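Local coordinates for PbSGBP-B lipoprotein (Prevotella bryantii B14, PDB 6D2Y) that probably binds polysaccharides as a surface lipoprotein of a polysaccharide utilization locus, and carries a bound magnesium ion, at residues 302-305 with 310-313; 140-145 with 453-458. One frame throughout, in Å; residues are numbered along the deposited sequence.

How the interactions relate
Strands 311-318 and 449-458, antiparallel neighbours in one sheet of the C-terminal domain, tie the two contacts together. Interaction 1 uses early residues of the first strand and interaction 2 the end of the second; their centres lie about 14 Å apart, and S312 N comes 2.7 Å from V457 O, a probable hydrogen bond. Interaction 1 is local and partly buried: one lysine reaches a loop just upstream in sequence, with weak polar bonds at an exposed aspartate. Interaction 2 is buried and spans some 300 residues, joining a loop of the IPT/TIG region to the sheet through a short ion pair, a bridging water and an amide set on an indole face.

Interaction 1 of 2, residues 302-305 with 310-313; sequences VADF and NKSL
K311 lays the end of its aliphatic chain beside the main chain of D304, with CE 3.7 Å from D304 O, and carries its ammonium group on to the aspartate. The setting is the β-sandwich of the C-terminal, xyloglucan-binding family domain: K311 lies on strand 311-318, whereas D304 belongs to the loop that leads into that strand from the short helix 299-302. The two side chains approach at a slant. K311 bends at chi2 (145°) and runs extended beyond it, which brings NZ within bonding range of both the carbonyl O and OD2 of D304. On the aspartate side, CG stands trans to the main-chain N (chi1 -170°), and the carboxylate thereby comes round to meet the amine. Both polar ends have stronger partners in S306: its OG bonds to D304 OD2 and its O accepts from K311 NZ, so S306 bonds to both members of the pair. The neighbouring residues of the loop, by contrast, are buried in hydrophobic contacts. The CB of F305 points away from 310-313, and its ring stacks on F421 and touches V456, while A303 packs on V456 and L223. Few atoms meet directly, and only 112 Å² is buried between the segments. The charged link is a salt bridge between K311 NZ and D304 OD2 at 3.2 Å, weak as a hydrogen bond, backed by a second weak bond from K311 NZ to D304 O at 3.4 Å.

Interaction 2 of 2, residues 140-145 with 453-458; sequences NEWAKA and NIRVVP
W142 lies with one indole face against the side-chain amide of N453, whose ND2 sits over the centre of the ring system and 3.2 Å from W142 CD2. Ring and amide planes are 31° apart, so the nitrogen side dips closest while N453 OD1 stays 3.7 Å from W142 CH2. Beside this packing is a short ion pair: R455 NH2 donates to E141 OE1 at 2.6 Å, approaching from above the carboxylate plane, 55° out of it. R455 gets there because CG lies between the main-chain N and carbonyl carbon (chi1 59°) and the chain then runs extended to NE. Each charged group has a second partner: E141 OE2 pairs with K314 and R455 NH1 with E316, and the same E316 oxygen accepts from N453 ND2. W142 NE1 instead donates to D218 O.

The looser side is water-mediated. Water 1, at the guanidinium edge, donates to E141 OE1 at 2.7 Å and accepts from R455 NE at 3.1 Å, while toward the end of 140-145, K144 and A145 are exposed. W142 N donates to N140 OD1 at 2.7 Å, shaping the loop. The arrangement is an Asx turn within a type I β turn of the IPT/TIG region, docked on a G1 β bulge at N453 and I454 in the glycan-binding family domain, and the side chain of N453 comes within about 4 Å of the bound magnesium ion.

Interaction 1 of 2, residues 302-305 with 310-313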
loop_
_atom_site.group_PDB
_atom_site.type_symbol
_atom_site.label_atom_id
_atom_site.label_comp_id
_atom_site.label_asym_id
_atom_site.label_seq_id
_atom_site.Cartn_x
_atom_site.Cartn_y
_atom_site.Cartn_z
ATOM N N VAL A 302 6.059 -21.822 -5.206
ATOM C CA VAL A 302 4.734 -21.817 -4.598
ATOM C C VAL A 302 3.913 -20.635 -5.100
ATOM O O VAL A 302 2.710 -20.764 -5.353
ATOM C CB VAL A 302 4.861 -21.820 -3.064
ATOM C CG1 VAL A 302 3.500 -21.629 -2.409
ATOM C CG2 VAL A 302 5.504 -23.115 -2.594
ATOM N N ALA A 303 4.546 -19.475 -5.259
ATOM C CA ALA A 303 3.900 -18.291 -5.803
ATOM C C ALA A 303 4.793 -17.675 -6.871
ATOM O O ALA A 303 6.011 -17.870 -6.881
ATOM C CB ALA A 303 3.593 -17.257 -4.710
ATOM N N ASP A 304 4.170 -16.923 -7.776
ATOM C CA ASP A 304 4.882 -16.354 -8.914
ATOM C C ASP A 304 5.555 -15.047 -8.512
ATOM O O ASP A 304 4.878 -14.073 -8.166
ATOM C CB ASP A 304 3.929 -16.127 -10.083
ATOM C CG ASP A 304 4.657 -15.757 -11.360
ATOM O OD1 ASP A 304 4.896 -16.656 -12.193
ATOM O OD2 ASP A 304 4.993 -14.566 -11.526
ATOM N N PHE A 305 6.885 -15.023 -8.574
ATOM C CA PHE A 305 7.668 -13.844 -8.237
ATOM C C PHE A 305 8.209 -13.123 -9.466
ATOM O O PHE A 305 9.033 -12.214 -9.322
ATOM C CB PHE A 305 8.828 -14.226 -7.314
ATOM C CG PHE A 305 8.425 -14.444 -5.883
ATOM C CD1 PHE A 305 7.971 -15.681 -5.457
ATOM C CD2 PHE A 305 8.512 -13.415 -4.960
ATOM C CE1 PHE A 305 7.606 -15.886 -4.139
ATOM C CE2 PHE A 305 8.153 -13.614 -3.641
ATOM C CZ PHE A 305 7.697 -14.850 -3.230
ATOM N N ASN A 310 7.266 -4.983 -9.505
ATOM C CA ASN A 310 5.879 -4.538 -9.515
ATOM C C ASN A 310 5.018 -5.357 -8.559
ATOM O O ASN A 310 3.805 -5.473 -8.750
ATOM C CB ASN A 310 5.309 -4.593 -10.933
ATOM C CG ASN A 310 5.979 -3.606 -11.868
ATOM O OD1 ASN A 310 6.535 -2.595 -11.432
ATOM N ND2 ASN A 310 5.931 -3.895 -13.160
ATOM N N LYS A 311 5.631 -5.927 -7.523
ATOM C CA LYS A 311 4.921 -6.782 -6.585
ATOM C C LYS A 311 5.310 -6.412 -5.161
ATOM O O LYS A 311 6.324 -5.753 -4.921
ATOM C CB LYS A 311 5.208 -8.264 -6.853
ATOM C CG LYS A 311 4.213 -8.920 -7.794
ATOM C CD LYS A 311 4.889 -9.960 -8.673
ATOM C CE LYS A 311 3.874 -10.732 -9.499
ATOM N NZ LYS A 311 4.532 -11.609 -10.507
ATOM N N SER A 312 4.480 -6.848 -4.216
ATOM C CA SER A 312 4.654 -6.505 -2.813
ATOM C C SER A 312 4.406 -7.730 -1.948
ATOM O O SER A 312 3.584 -8.589 -2.278
ATOM C CB SER A 312 3.704 -5.377 -2.383
ATOM O OG SER A 312 3.955 -4.187 -3.109
ATOM N N LEU A 313 5.129 -7.798 -0.834
ATOM C CA LEU A 313 4.869 -8.789 0.199
ATOM C C LEU A 313 3.799 -8.253 1.142
ATOM O O LEU A 313 3.891 -7.112 1.610
ATOM C CB LEU A 313 6.149 -9.116 0.971
ATOM C CG LEU A 313 6.051 -10.162 2.082
ATOM C CD1 LEU A 313 6.154 -11.578 1.525
ATOM C CD2 LEU A 313 7.123 -9.912 3.129
#

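Interaction 2 of 2, residues 140-145 with 453-458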
loop_
_atom_site.group_PDB
_atom_site.type_symbol
_atom_site.label_atom_id
_atom_site.label_comp_id
_atom_site.label_asym_id
_atom_site.label_seq_id
_atom_site.Cartn_x
_atom_site.Cartn_y
_atom_site.Cartn_z
ATOM N N ASN A 140 -7.814 -3.977 6.981
ATOM C CA ASN A 140 -7.676 -5.426 7.118
ATOM C C ASN A 140 -8.328 -6.039 5.886
ATOM O O ASN A 140 -9.556 -6.101 5.795
ATOM C CB ASN A 140 -8.334 -5.930 8.397
ATOM C CG ASN A 140 -8.245 -7.445 8.556
ATOM O OD1 ASN A 140 -7.706 -8.149 7.703
ATOM N ND2 ASN A 140 -8.772 -7.948 9.667
ATOM N N GLU A 141 -7.508 -6.495 4.945
ATOM C CA GLU A 141 -8.051 -7.161 3.772
ATOM C C GLU A 141 -8.776 -8.455 4.125
ATOM O O GLU A 141 -9.520 -8.979 3.287
ATOM C CB GLU A 141 -6.933 -7.440 2.771
ATOM C CG GLU A 141 -6.222 -6.171 2.347
ATOM C CD GLU A 141 -5.088 -6.419 1.379
ATOM O OE1 GLU A 141 -4.910 -7.578 0.947
ATOM O OE2 GLU A 141 -4.368 -5.455 1.053
ATOM N N TRP A 142 -8.570 -8.989 5.337
ATOM C CA TRP A 142 -9.266 -10.182 5.811
ATOM C C TRP A 142 -10.240 -9.869 6.946
ATOM O O TRP A 142 -10.409 -10.664 7.872
ATOM C CB TRP A 142 -8.249 -11.243 6.224
ATOM C CG TRP A 142 -7.638 -11.970 5.048
ATOM C CD1 TRP A 142 -6.984 -11.412 3.988
ATOM C CD2 TRP A 142 -7.634 -13.385 4.816
ATOM N NE1 TRP A 142 -6.565 -12.390 3.117
ATOM C CE2 TRP A 142 -6.953 -13.611 3.603
ATOM C CE3 TRP A 142 -8.136 -14.483 5.521
ATOM C CZ2 TRP A 142 -6.763 -14.886 3.081
ATOM C CZ3 TRP A 142 -7.951 -15.740 5.003
ATOM C CH2 TRP A 142 -7.269 -15.936 3.795
ATOM N N ALA A 143 -10.927 -8.737 6.848
ATOM C CA ALA A 143 -11.849 -8.329 7.895
ATOM C C ALA A 143 -13.111 -9.175 7.860
ATOM O O ALA A 143 -13.692 -9.411 6.798
ATOM C CB ALA A 143 -12.208 -6.853 7.745
ATOM N N LYS A 144 -13.537 -9.625 9.036
ATOM C CA LYS A 144 -14.751 -10.413 9.159
ATOM C C LYS A 144 -15.984 -9.511 9.139
ATOM O O LYS A 144 -15.900 -8.289 9.287
ATOM C CB LYS A 144 -14.723 -11.244 10.440
ATOM C CG LYS A 144 -13.352 -11.785 10.799
ATOM C CD LYS A 144 -13.411 -12.693 12.017
ATOM C CE LYS A 144 -12.318 -13.743 11.966
ATOM N NZ LYS A 144 -12.075 -14.208 10.572
ATOM N N ALA A 145 -17.147 -10.139 8.966
ATOM C CA ALA A 145 -18.398 -9.397 8.870
ATOM C C ALA A 145 -18.691 -8.662 10.172
ATOM O O ALA A 145 -18.650 -9.250 11.256
ATOM C CB ALA A 145 -19.550 -10.343 8.529
ATOM N N ASN A 453 -1.196 -15.178 6.701
ATOM C CA ASN A 453 -1.463 -14.785 5.320
ATOM C C ASN A 453 -0.287 -14.031 4.690
ATOM O O ASN A 453 -0.455 -12.986 4.059
ATOM C CB ASN A 453 -2.760 -13.984 5.209
ATOM C CG ASN A 453 -3.962 -14.747 5.756
ATOM O OD1 ASN A 453 -4.067 -15.965 5.593
ATOM N ND2 ASN A 453 -4.885 -14.029 6.382
ATOM N N ILE A 454 0.906 -14.604 4.825
ATOM C CA ILE A 454 2.077 -14.094 4.121
ATOM C C ILE A 454 1.928 -14.415 2.640
ATOM O O ILE A 454 1.857 -15.585 2.250
ATOM C CB ILE A 454 3.365 -14.701 4.693
ATOM C CG1 ILE A 454 3.419 -14.526 6.213
ATOM C CG2 ILE A 454 4.587 -14.081 4.027
ATOM C CD1 ILE A 454 4.444 -15.420 6.886
ATOM N N ARG A 455 1.891 -13.378 1.804
ATOM C CA ARG A 455 1.649 -13.546 0.377
ATOM C C ARG A 455 2.427 -12.491 -0.399
ATOM O O ARG A 455 2.895 -11.495 0.159
ATOM C CB ARG A 455 0.152 -13.446 0.050
ATOM C CG ARG A 455 -0.484 -12.121 0.467
ATOM C CD ARG A 455 -2.000 -12.152 0.329
ATOM N NE ARG A 455 -2.622 -10.883 0.707
ATOM C CZ ARG A 455 -3.047 -10.591 1.934
ATOM N NH1 ARG A 455 -2.916 -11.472 2.915
ATOM N NH2 ARG A 455 -3.601 -9.414 2.184
ATOM N N VAL A 456 2.565 -12.718 -1.706
ATOM C CA VAL A 456 3.151 -11.741 -2.620
ATOM C C VAL A 456 2.117 -11.406 -3.687
ATOM O O VAL A 456 1.536 -12.305 -4.306
ATOM C CB VAL A 456 4.474 -12.236 -3.241
ATOM C CG1 VAL A 456 4.286 -13.541 -4.004
ATOM C CG2 VAL A 456 5.059 -11.163 -4.151
ATOM N N VAL A 457 1.892 -10.111 -3.897
ATOM C CA VAL A 457 0.740 -9.634 -4.664
ATOM C C VAL A 457 1.174 -8.500 -5.565
ATOM O O VAL A 457 2.104 -7.738 -5.244
ATOM C CB VAL A 457 -0.394 -9.160 -3.724
ATOM C CG1 VAL A 457 -0.017 -7.859 -3.025
ATOM C CG2 VAL A 457 -1.737 -9.042 -4.434
ATOM N N PRO A 458 0.548 -8.374 -6.737
ATOM C CA PRO A 458 0.869 -7.250 -7.621
ATOM C C PRO A 458 0.600 -5.912 -6.950
ATOM O O PRO A 458 -0.345 -5.759 -6.175
ATOM C CB PRO A 458 -0.053 -7.464 -8.826
ATOM C CG PRO A 458 -0.328 -8.920 -8.833
ATOM C CD PRO A 458 -0.338 -9.355 -7.398
HETATM O O HOH W 1 -3.582 -8.541 -1.144
#